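Local coordinates for protein putative SAM-dependent O-methyltranferase (Podospora anserina, PDB 4YMH) that binds S-adenosyl-L-homocysteine and probably acts as a cation-dependent O-methyltransferase that uses S-adenosyl-L-methionine as methyl donor, at residues 154-157 and 158-162; 125-128 and 129-132; 9-12 and 13-17. One frame throughout, in Å; residues are numbered along the deposited sequence.

All three contacts are local, each within one stretch of chain. Contacts 1 and 2 are neighbours: their centres are about 12 Å apart, and helices 150-159 and 127-133 touch there. Thr156 packs on Leu131 and Lys132, and Gln160 NE2 lies 3.2 Å from Lys132 O, a probable hydrogen bond. Contact 2 meets the adenine of the bound S-adenosyl-L-homocysteine directly. Contact 1 does not reach the ligand: the side chain of Thr156 is about 12 Å from it. Contact 3 lies on the opposite side of the chain's centre, with its centre about 38 Å from those of the other two. It is away from the annotated sites and faces the second subunit.

Contact 1 of 3, residues 154-157 and 158-162; sequences VKTI and LDQGL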
ATOM      1  N   VAL A 154      17.125 -10.757   1.356  1.00 20.30           N
ATOM      2  CA  VAL A 154      16.902  -9.976   0.141  1.00 17.89           C
ATOM      3  C   VAL A 154      18.136 -10.135  -0.732  1.00 21.20           C
ATOM      4  O   VAL A 154      18.029 -10.302  -1.957  1.00 20.70           O
ATOM      5  CB  VAL A 154      16.610  -8.486   0.444  1.00 19.55           C
ATOM      6  CG1 VAL A 154      16.679  -7.654  -0.837  1.00 21.29           C
ATOM      7  CG2 VAL A 154      15.236  -8.330   1.090  1.00 19.81           C
ATOM      8  N   LYS A 155      19.308 -10.188  -0.097  1.00 20.98           N
ATOM      9  CA  LYS A 155      20.533 -10.312  -0.875  1.00 24.45           C
ATOM     10  C   LYS A 155      20.493 -11.615  -1.686  1.00 25.40           C
ATOM     11  O   LYS A 155      20.723 -11.614  -2.906  1.00 23.43           O
ATOM     12  CB  LYS A 155      21.766 -10.276   0.039  1.00 24.87           C
ATOM     13  CG  LYS A 155      23.085 -10.346  -0.688  1.00 31.58           C
ATOM     14  CD  LYS A 155      24.230 -10.435   0.304  1.00 35.49           C
ATOM     15  CE  LYS A 155      25.537 -10.776  -0.382  1.00 42.88           C
ATOM     16  NZ  LYS A 155      25.826  -9.751  -1.410  1.00 46.58           N
ATOM     17  N   THR A 156      20.128 -12.705  -1.012  1.00 24.79           N
ATOM     18  CA  THR A 156      20.091 -14.006  -1.664  1.00 23.76           C
ATOM     19  C   THR A 156      19.103 -13.916  -2.809  1.00 23.59           C
ATOM     20  O   THR A 156      19.408 -14.299  -3.952  1.00 27.26           O
ATOM     21  CB  THR A 156      19.696 -15.132  -0.682  1.00 24.36           C
ATOM     22  OG1 THR A 156      20.766 -15.346   0.251  1.00 26.45           O
ATOM     23  CG2 THR A 156      19.427 -16.446  -1.418  1.00 23.21           C
ATOM     24  N   ILE A 157      17.960 -13.307  -2.514  1.00 21.83           N
ATOM     25  CA  ILE A 157      16.868 -13.257  -3.479  1.00 25.56           C
ATOM     26  C   ILE A 157      17.334 -12.526  -4.725  1.00 25.52           C
ATOM     27  O   ILE A 157      17.125 -12.988  -5.846  1.00 22.87           O
ATOM     28  CB  ILE A 157      15.628 -12.587  -2.871  1.00 23.31           C
ATOM     29  CG1 ILE A 157      14.953 -13.558  -1.904  1.00 23.83           C
ATOM     30  CG2 ILE A 157      14.664 -12.155  -3.947  1.00 25.33           C
ATOM     31  CD1 ILE A 157      13.969 -12.913  -0.965  1.00 21.19           C
ATOM     32  N   LEU A 158      18.054 -11.429  -4.539  1.00 22.88           N
ATOM     33  CA  LEU A 158      18.459 -10.697  -5.721  1.00 21.55           C
ATOM     34  C   LEU A 158      19.632 -11.396  -6.389  1.00 26.07           C
ATOM     35  O   LEU A 158      19.683 -11.471  -7.620  1.00 25.96           O
ATOM     36  CB  LEU A 158      18.814  -9.265  -5.378  1.00 20.88           C
ATOM     37  CG  LEU A 158      17.628  -8.519  -4.777  1.00 18.88           C
ATOM     38  CD1 LEU A 158      18.116  -7.186  -4.230  1.00 19.73           C
ATOM     39  CD2 LEU A 158      16.530  -8.310  -5.821  1.00 19.41           C
ATOM     40  N   ASP A 159      20.549 -11.941  -5.589  1.00 24.04           N
ATOM     41  CA  ASP A 159      21.779 -12.489  -6.167  1.00 26.56           C
ATOM     42  C   ASP A 159      21.462 -13.687  -7.049  1.00 32.04           C
ATOM     43  O   ASP A 159      22.087 -13.882  -8.096  1.00 27.83           O
ATOM     44  CB  ASP A 159      22.783 -12.900  -5.086  1.00 30.13           C
ATOM     45  CG  ASP A 159      23.471 -11.710  -4.422  1.00 34.64           C
ATOM     46  OD1 ASP A 159      23.311 -10.557  -4.885  1.00 32.46           O
ATOM     47  OD2 ASP A 159      24.205 -11.944  -3.438  1.00 35.49           O
ATOM     48  N   GLN A 160      20.485 -14.488  -6.622  1.00 32.37           N
ATOM     49  CA  GLN A 160      20.146 -15.726  -7.330  1.00 33.96           C
ATOM     50  C   GLN A 160      18.973 -15.571  -8.295  1.00 31.26           C
ATOM     51  O   GLN A 160      18.537 -16.545  -8.900  1.00 28.38           O
ATOM     52  CB  GLN A 160      19.832 -16.843  -6.333  1.00 34.20           C
ATOM     53  CG  GLN A 160      20.953 -17.079  -5.351  1.00 35.00           C
ATOM     54  CD  GLN A 160      20.778 -18.333  -4.514  1.00 38.41           C
ATOM     55  OE1 GLN A 160      21.490 -18.560  -3.530  1.00 42.37           O
ATOM     56  NE2 GLN A 160      19.814 -19.156  -4.904  1.00 31.98           N
ATOM     57  N   GLY A 161      18.469 -14.354  -8.438  1.00 29.06           N
ATOM     58  CA  GLY A 161      17.361 -14.104  -9.339  1.00 28.04           C
ATOM     59  C   GLY A 161      16.102 -14.873  -8.984  1.00 27.68           C
ATOM     60  O   GLY A 161      15.445 -15.429  -9.864  1.00 27.18           O
ATOM     61  N   LEU A 162      15.757 -14.891  -7.698  1.00 22.97           N
ATOM     62  CA  LEU A 162      14.571 -15.613  -7.219  1.00 23.63           C
ATOM     63  C   LEU A 162      13.327 -14.746  -7.338  1.00 24.86           C
ATOM     64  O   LEU A 162      12.203 -15.228  -7.212  1.00 25.11           O
ATOM     65  CB  LEU A 162      14.756 -16.063  -5.767  1.00 27.19           C
ATOM     66  CG  LEU A 162      15.689 -17.247  -5.494  1.00 29.07           C
ATOM     67  CD1 LEU A 162      15.958 -17.385  -3.992  1.00 30.13           C
ATOM     68  CD2 LEU A 162      15.097 -18.528  -6.042  1.00 31.73           C
TER
HETATM   69  O   HOH W   1      25.034  -8.846  -3.789  1.00 45.20           O
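Lys155 and Asp159 meet one turn apart at the C-terminal end of helix 150-159. The lysine chain runs extended from CG, which is anti to its backbone N (chi1 -178°), and bends only at the last torsion (chi4 58°). This brings NZ to 3.4 Å from Asp159 OD2, a salt bridge whose hydrogen bond is weak. A water bridges the same two groups: it accepts from Lys155 NZ and donates to Asp159 OD1, at 2.7 Å from each. OD1 also forms a salt bridge with Arg216, so the carboxylate has two positively charged partners, which probably favours its charged form.

The backbone acceptors of the last turn are used in order. Val154 O takes Leu158 N, Lys155 O takes Asp159 N, and Thr156 O takes Gln160 N. The helix then ends in a Schellman motif. Ile157 O accepts from Leu162 N at 3.0 Å, with the donor in the carbonyl plane and the N-H pointing well at the oxygen (164°). Gly161 N bonds to Leu158 O. Gly161 has positive phi, a backbone shape that favours glycine.

On the buried side, Val154 CG1 lies 3.7 Å from Leu158 CD1, the two side chains running side by side in the same direction. Thr156 and Gln160 form a separate pair, also side by side and pointing the same way, with Thr156 CG2 3.6 Å from Gln160 OE1.

Helix 127-133 packs against Thr156, Ile157 and Leu162, chiefly through Leu131, and also provides the partner of Gln160 NE2. Val154 faces Phe207 and Leu211 of helix 194-212 and Ile231 of strand 228-233, Leu158 touches Trp233 of the same strand, and Leu162 pairs by backbone hydrogen bonds with Phe138 at the start of strand 138-143.

Contact 2 of 3, residues 125-128 and 129-132; sequences GPAE and NTLK. With SAH (S-adenosyl-L-homocysteine), chain E.
Ala127 takes a bond at each end: its O accepts from Leu131 N in the next turn of helix 127-133, and its N donates to SAH N1 at 3.0 Å, nearly straight at 168°. SAH N6 donates to Glu128 OE1 at 3.1 Å. The two ligand bonds read the N1 and N6 edge of the adenine. The Glu128 chain reaches it with CG between its backbone N and carbonyl carbon (chi1 52°) and a bend at chi2.

Pro126 is the N-cap. Its O accepts twice: from Thr130 N at 3.2 Å, in the carbonyl plane, and from Asn129 N, which sits above that plane. A water donates to Gly125 O and accepts from Thr130 OG1 at 3.1 Å, bridging the loop to the helix.

Asn129 ND2 approaches Pro126 CB at 3.5 Å, and Ala127 CB lies 3.5 Å from SAH N1.

Ala127 and Leu131 pack between the sheet, at Leu97 of strand 93-98 and Ile72 and Leu70 of strand 68-72, and Tyr153 of helix 150-159. Gly125 follows strand 120-124 and shares backbone hydrogen bonds with Glu98 of strand 93-98.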
ATOM      1  N   GLY A 125      13.468 -25.704   8.110  1.00 34.69           N
ATOM      2  CA  GLY A 125      14.873 -25.451   8.346  1.00 35.52           C
ATOM      3  C   GLY A 125      15.162 -23.967   8.377  1.00 34.11           C
ATOM      4  O   GLY A 125      14.314 -23.157   7.975  1.00 32.47           O
ATOM      5  N   PRO A 126      16.366 -23.603   8.844  1.00 34.28           N
ATOM      6  CA  PRO A 126      16.784 -22.196   8.865  1.00 34.09           C
ATOM      7  C   PRO A 126      16.659 -21.610   7.475  1.00 30.87           C
ATOM      8  O   PRO A 126      17.296 -22.139   6.564  1.00 31.42           O
ATOM      9  CB  PRO A 126      18.259 -22.260   9.298  1.00 31.79           C
ATOM     10  CG  PRO A 126      18.456 -23.641   9.860  1.00 34.42           C
ATOM     11  CD  PRO A 126      17.478 -24.520   9.146  1.00 34.24           C
ATOM     12  N   ALA A 127      15.864 -20.553   7.314  1.00 29.56           N
ATOM     13  CA  ALA A 127      15.600 -19.982   5.995  1.00 31.42           C
ATOM     14  C   ALA A 127      16.868 -19.481   5.315  1.00 31.19           C
ATOM     15  O   ALA A 127      16.940 -19.456   4.084  1.00 33.90           O
ATOM     16  CB  ALA A 127      14.590 -18.861   6.095  1.00 30.86           C
ATOM     17  N   GLU A 128      17.856 -19.080   6.110  1.00 30.35           N
ATOM     18  CA  GLU A 128      19.096 -18.558   5.556  1.00 35.42           C
ATOM     19  C   GLU A 128      19.755 -19.596   4.648  1.00 41.34           C
ATOM     20  O   GLU A 128      20.305 -19.248   3.602  1.00 46.23           O
ATOM     21  CB  GLU A 128      20.040 -18.098   6.675  1.00 34.88           C
ATOM     22  CG  GLU A 128      20.308 -19.108   7.785  1.00 41.96           C
ATOM     23  CD  GLU A 128      19.419 -18.957   9.031  1.00 40.58           C
ATOM     24  OE1 GLU A 128      18.272 -18.474   8.926  1.00 35.27           O
ATOM     25  OE2 GLU A 128      19.891 -19.321  10.134  1.00 43.98           O
ATOM     26  N   ASN A 129      19.650 -20.874   5.003  1.00 38.26           N
ATOM     27  CA  ASN A 129      20.174 -21.927   4.125  1.00 42.32           C
ATOM     28  C   ASN A 129      19.177 -22.459   3.090  1.00 39.69           C
ATOM     29  O   ASN A 129      19.533 -22.637   1.932  1.00 42.61           O
ATOM     30  CB  ASN A 129      20.710 -23.108   4.936  1.00 49.82           C
ATOM     31  CG  ASN A 129      21.539 -22.672   6.129  1.00 56.48           C
ATOM     32  OD1 ASN A 129      22.614 -22.095   5.969  1.00 55.98           O
ATOM     33  ND2 ASN A 129      21.090 -23.024   7.326  1.00 58.95           N
ATOM     34  N   THR A 130      17.928 -22.693   3.483  1.00 34.14           N
ATOM     35  CA  THR A 130      16.973 -23.296   2.538  1.00 33.03           C
ATOM     36  C   THR A 130      16.627 -22.352   1.392  1.00 31.77           C
ATOM     37  O   THR A 130      16.435 -22.806   0.271  1.00 35.78           O
ATOM     38  CB  THR A 130      15.670 -23.747   3.230  1.00 30.70           C
ATOM     39  OG1 THR A 130      15.030 -22.620   3.827  1.00 28.56           O
ATOM     40  CG2 THR A 130      15.974 -24.789   4.313  1.00 33.67           C
ATOM     41  N   LEU A 131      16.570 -21.048   1.661  1.00 28.38           N
ATOM     42  CA  LEU A 131      16.273 -20.062   0.612  1.00 26.48           C
ATOM     43  C   LEU A 131      17.253 -20.193  -0.558  1.00 27.75           C
ATOM     44  O   LEU A 131      16.860 -20.074  -1.715  1.00 27.63           O
ATOM     45  CB  LEU A 131      16.310 -18.632   1.173  1.00 24.69           C
ATOM     46  CG  LEU A 131      16.148 -17.457   0.196  1.00 23.43           C
ATOM     47  CD1 LEU A 131      14.758 -17.454  -0.433  1.00 24.07           C
ATOM     48  CD2 LEU A 131      16.414 -16.127   0.914  1.00 26.85           C
ATOM     49  N   LYS A 132      18.519 -20.478  -0.264  1.00 29.86           N
ATOM     50  CA  LYS A 132      19.524 -20.647  -1.318  1.00 32.21           C
ATOM     51  C   LYS A 132      19.282 -21.885  -2.182  1.00 36.55           C
ATOM     52  O   LYS A 132      19.757 -21.958  -3.316  1.00 40.03           O
ATOM     53  CB  LYS A 132      20.930 -20.717  -0.720  1.00 37.19           C
ATOM     54  CG  LYS A 132      21.359 -19.434  -0.041  1.00 37.26           C
ATOM     55  CD  LYS A 132      22.743 -19.553   0.574  1.00 41.40           C
ATOM     56  CE  LYS A 132      23.050 -18.302   1.382  1.00 43.22           C
ATOM     57  NZ  LYS A 132      24.461 -18.250   1.834  1.00 46.73           N
TER
HETATM   58  N   SAH E1001       3.797 -14.900   8.416  1.00 31.95           N
HETATM   59  CA  SAH E1001       3.073 -15.241   9.608  1.00 35.69           C
HETATM   60  CB  SAH E1001       3.855 -14.872  10.865  1.00 32.83           C
HETATM   61  CG  SAH E1001       5.360 -15.120  10.852  1.00 29.14           C
HETATM   62  SD  SAH E1001       6.057 -14.807  12.430  1.00 31.51           S
HETATM   63  C   SAH E1001       1.738 -14.548   9.652  1.00 35.76           C
HETATM   64  O   SAH E1001       0.855 -14.988  10.350  1.00 30.25           O
HETATM   65  OXT SAH E1001       1.571 -13.540   8.982  1.00 36.11           O
HETATM   66  C5' SAH E1001       7.712 -15.202  12.037  1.00 30.17           C
HETATM   67  C4' SAH E1001       7.983 -16.688  11.859  1.00 30.11           C
HETATM   68  O4' SAH E1001       9.294 -16.869  11.356  1.00 33.68           O
HETATM   69  C3' SAH E1001       7.938 -17.452  13.161  1.00 32.92           C
HETATM   70  O3' SAH E1001       7.062 -18.551  13.069  1.00 33.00           O
HETATM   71  C2' SAH E1001       9.353 -17.927  13.371  1.00 31.31           C
HETATM   72  O2' SAH E1001       9.440 -19.135  14.058  1.00 28.94           O
HETATM   73  C1' SAH E1001       9.919 -17.967  11.973  1.00 32.84           C
HETATM   74  N9  SAH E1001      11.378 -17.796  11.921  1.00 33.36           N
HETATM   75  C8  SAH E1001      12.132 -17.020  12.677  1.00 32.96           C
HETATM   76  N7  SAH E1001      13.404 -17.120  12.334  1.00 28.91           N
HETATM   77  C5  SAH E1001      13.476 -17.967  11.336  1.00 30.80           C
HETATM   78  C6  SAH E1001      14.530 -18.518  10.488  1.00 30.09           C
HETATM   79  N6  SAH E1001      15.772 -18.143  10.700  1.00 32.24           N
HETATM   80  N1  SAH E1001      14.205 -19.377   9.526  1.00 29.65           N
HETATM   81  C2  SAH E1001      12.936 -19.721   9.334  1.00 29.99           C
HETATM   82  N3  SAH E1001      11.928 -19.264  10.051  1.00 28.46           N
HETATM   83  C4  SAH E1001      12.135 -18.398  11.050  1.00 31.11           C
HETATM   84  O   HOH W   2      12.814 -23.252   5.833  1.00 26.37           O

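Contact 3 of 3, residues 9-12 and 13-17; sequences NEET and ADRVS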
ATOM      1  N   ASN A   9      -4.026   8.490  18.649  1.00 21.76           N
ATOM      2  CA  ASN A   9      -3.680   7.873  19.926  1.00 26.16           C
ATOM      3  C   ASN A   9      -4.099   6.405  19.871  1.00 26.64           C
ATOM      4  O   ASN A   9      -4.713   5.978  18.895  1.00 22.45           O
ATOM      5  CB  ASN A   9      -4.296   8.622  21.128  1.00 26.64           C
ATOM      6  CG  ASN A   9      -5.828   8.623  21.150  1.00 30.48           C
ATOM      7  OD1 ASN A   9      -6.490   7.833  20.488  1.00 26.54           O
ATOM      8  ND2 ASN A   9      -6.388   9.503  21.968  1.00 30.79           N
ATOM      9  N   GLU A  10      -3.764   5.628  20.896  1.00 26.35           N
ATOM     10  CA  GLU A  10      -4.012   4.181  20.843  1.00 31.61           C
ATOM     11  C   GLU A  10      -5.471   3.790  20.561  1.00 25.80           C
ATOM     12  O   GLU A  10      -5.758   2.981  19.651  1.00 24.28           O
ATOM     13  CB  GLU A  10      -3.569   3.536  22.152  1.00 33.60           C
ATOM     14  CG  GLU A  10      -2.079   3.555  22.351  1.00 40.49           C
ATOM     15  CD  GLU A  10      -1.698   3.100  23.728  1.00 46.77           C
ATOM     16  OE1 GLU A  10      -1.426   3.972  24.578  1.00 46.24           O
ATOM     17  OE2 GLU A  10      -1.680   1.872  23.958  1.00 52.17           O
ATOM     18  N   GLU A  11      -6.386   4.354  21.351  1.00 27.69           N
ATOM     19  CA  GLU A  11      -7.809   4.044  21.224  1.00 35.93           C
ATOM     20  C   GLU A  11      -8.335   4.367  19.812  1.00 32.95           C
ATOM     21  O   GLU A  11      -9.000   3.539  19.146  1.00 29.52           O
ATOM     22  CB  GLU A  11      -8.615   4.811  22.285  1.00 41.61           C
ATOM     23  CG  GLU A  11     -10.103   4.513  22.248  1.00 51.74           C
ATOM     24  CD  GLU A  11     -10.928   5.441  23.129  1.00 64.03           C
ATOM     25  OE1 GLU A  11     -11.502   6.416  22.593  1.00 68.90           O
ATOM     26  OE2 GLU A  11     -11.020   5.186  24.350  1.00 65.91           O
ATOM     27  N   THR A  12      -8.006   5.569  19.349  1.00 27.78           N
ATOM     28  CA  THR A  12      -8.485   6.042  18.057  1.00 26.69           C
ATOM     29  C   THR A  12      -7.877   5.226  16.911  1.00 25.20           C
ATOM     30  O   THR A  12      -8.560   4.916  15.931  1.00 26.08           O
ATOM     31  CB  THR A  12      -8.171   7.542  17.865  1.00 22.19           C
ATOM     32  OG1 THR A  12      -8.623   8.270  19.016  1.00 26.41           O
ATOM     33  CG2 THR A  12      -8.862   8.090  16.629  1.00 24.73           C
ATOM     34  N   ALA A  13      -6.603   4.863  17.031  1.00 20.54           N
ATOM     35  CA  ALA A  13      -5.978   4.027  16.008  1.00 18.10           C
ATOM     36  C   ALA A  13      -6.734   2.692  15.890  1.00 21.30           C
ATOM     37  O   ALA A  13      -6.984   2.204  14.774  1.00 25.37           O
ATOM     38  CB  ALA A  13      -4.503   3.787  16.330  1.00 23.19           C
ATOM     39  N   ASP A  14      -7.121   2.116  17.030  1.00 21.96           N
ATOM     40  CA  ASP A  14      -7.865   0.855  16.976  1.00 26.56           C
ATOM     41  C   ASP A  14      -9.254   1.040  16.339  1.00 29.45           C
ATOM     42  O   ASP A  14      -9.729   0.175  15.579  1.00 28.07           O
ATOM     43  CB  ASP A  14      -7.989   0.239  18.371  1.00 31.33           C
ATOM     44  CG  ASP A  14      -6.684  -0.381  18.854  1.00 38.11           C
ATOM     45  OD1 ASP A  14      -5.791  -0.651  18.015  1.00 35.83           O
ATOM     46  OD2 ASP A  14      -6.551  -0.595  20.076  1.00 38.03           O
ATOM     47  N   ARG A  15      -9.900   2.168  16.623  1.00 27.15           N
ATOM     48  CA  ARG A  15     -11.187   2.442  15.976  1.00 27.50           C
ATOM     49  C   ARG A  15     -11.039   2.592  14.450  1.00 25.25           C
ATOM     50  O   ARG A  15     -11.873   2.091  13.677  1.00 19.78           O
ATOM     51  CB  ARG A  15     -11.839   3.684  16.587  1.00 31.23           C
ATOM     52  CG  ARG A  15     -12.474   3.421  17.946  1.00 37.66           C
ATOM     53  CD  ARG A  15     -12.778   4.709  18.697  1.00 41.25           C
ATOM     54  NE  ARG A  15     -13.766   5.527  18.005  1.00 46.34           N
ATOM     55  CZ  ARG A  15     -13.841   6.848  18.113  1.00 48.64           C
ATOM     56  NH1 ARG A  15     -12.976   7.500  18.878  1.00 51.72           N
ATOM     57  NH2 ARG A  15     -14.774   7.516  17.448  1.00 52.67           N
ATOM     58  N   VAL A  16      -9.966   3.249  14.018  1.00 19.19           N
ATOM     59  CA  VAL A  16      -9.712   3.428  12.590  1.00 20.11           C
ATOM     60  C   VAL A  16      -9.374   2.084  11.910  1.00 21.18           C
ATOM     61  O   VAL A  16      -9.797   1.821  10.765  1.00 17.89           O
ATOM     62  CB  VAL A  16      -8.585   4.468  12.356  1.00 18.22           C
ATOM     63  CG1 VAL A  16      -8.321   4.641  10.872  1.00 20.37           C
ATOM     64  CG2 VAL A  16      -8.983   5.813  12.967  1.00 22.75           C
ATOM     65  N   SER A  17      -8.661   1.214  12.620  1.00 18.48           N
ATOM     66  CA  SER A  17      -8.428  -0.134  12.095  1.00 20.44           C
ATOM     67  C   SER A  17      -9.733  -0.888  11.892  1.00 20.17           C
ATOM     68  O   SER A  17      -9.938  -1.515  10.843  1.00 25.34           O
ATOM     69  CB  SER A  17      -7.525  -0.953  13.009  1.00 21.86           C
ATOM     70  OG  SER A  17      -6.242  -0.371  13.082  1.00 38.80           O
TER
HETATM   71  O   HOH W   3      -3.301   1.030  18.847  1.00 39.48           O
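Glu11 and Arg15 run side by side, one turn apart, at the start of helix 10-22. Arg15 CB lies 3.6 Å from Thr12 O. CG and CD pass Glu11 O, CG at 3.7 Å. The chain bends at chi3 (64°), and NH1 lies on the Glu11 side, 4.1 Å from Glu11 OE1, beyond salt-bridge range, with the carboxylate and guanidinium planes 65° apart. Thr12 OG1 is 4.4 Å from NH1. Instead, NH1 forms a salt bridge with Asp184 of the second subunit. Glu11 probably adds a weaker attraction at longer range.

The N-terminus is capped by Asn9. Its OD1 accepts from two groups of Thr12, from N at 3.0 Å and from OG1 at 2.6 Å. Thr12 OG1 can reach because it lies beside its own backbone N (chi1 -50°). The pair thus secures a backbone N-H of the first turn, which has no carbonyl before it in the helix to accept it.

Four backbone bonds follow: Ala13 N to Asn9 O, Asp14 N to Glu10 O, Arg15 N to Glu11 O and Val16 N to Thr12 O. A water donates to both Glu10 O and Asp14 OD1, at 3.1 Å from the latter.

On its own chain the helix start is covered by Phe8, which meets Ala13 and Val16, and Glu10 touches Trp188. Across the dimer interface, Thr12 packs on Cys185, Val16 and Ser17 on Ile5, and Ser17 OG is hydrogen-bonded to Ser4 N, all of the second subunit. Helix 10-22 thus begins as a dimer contact, away from the ligand site.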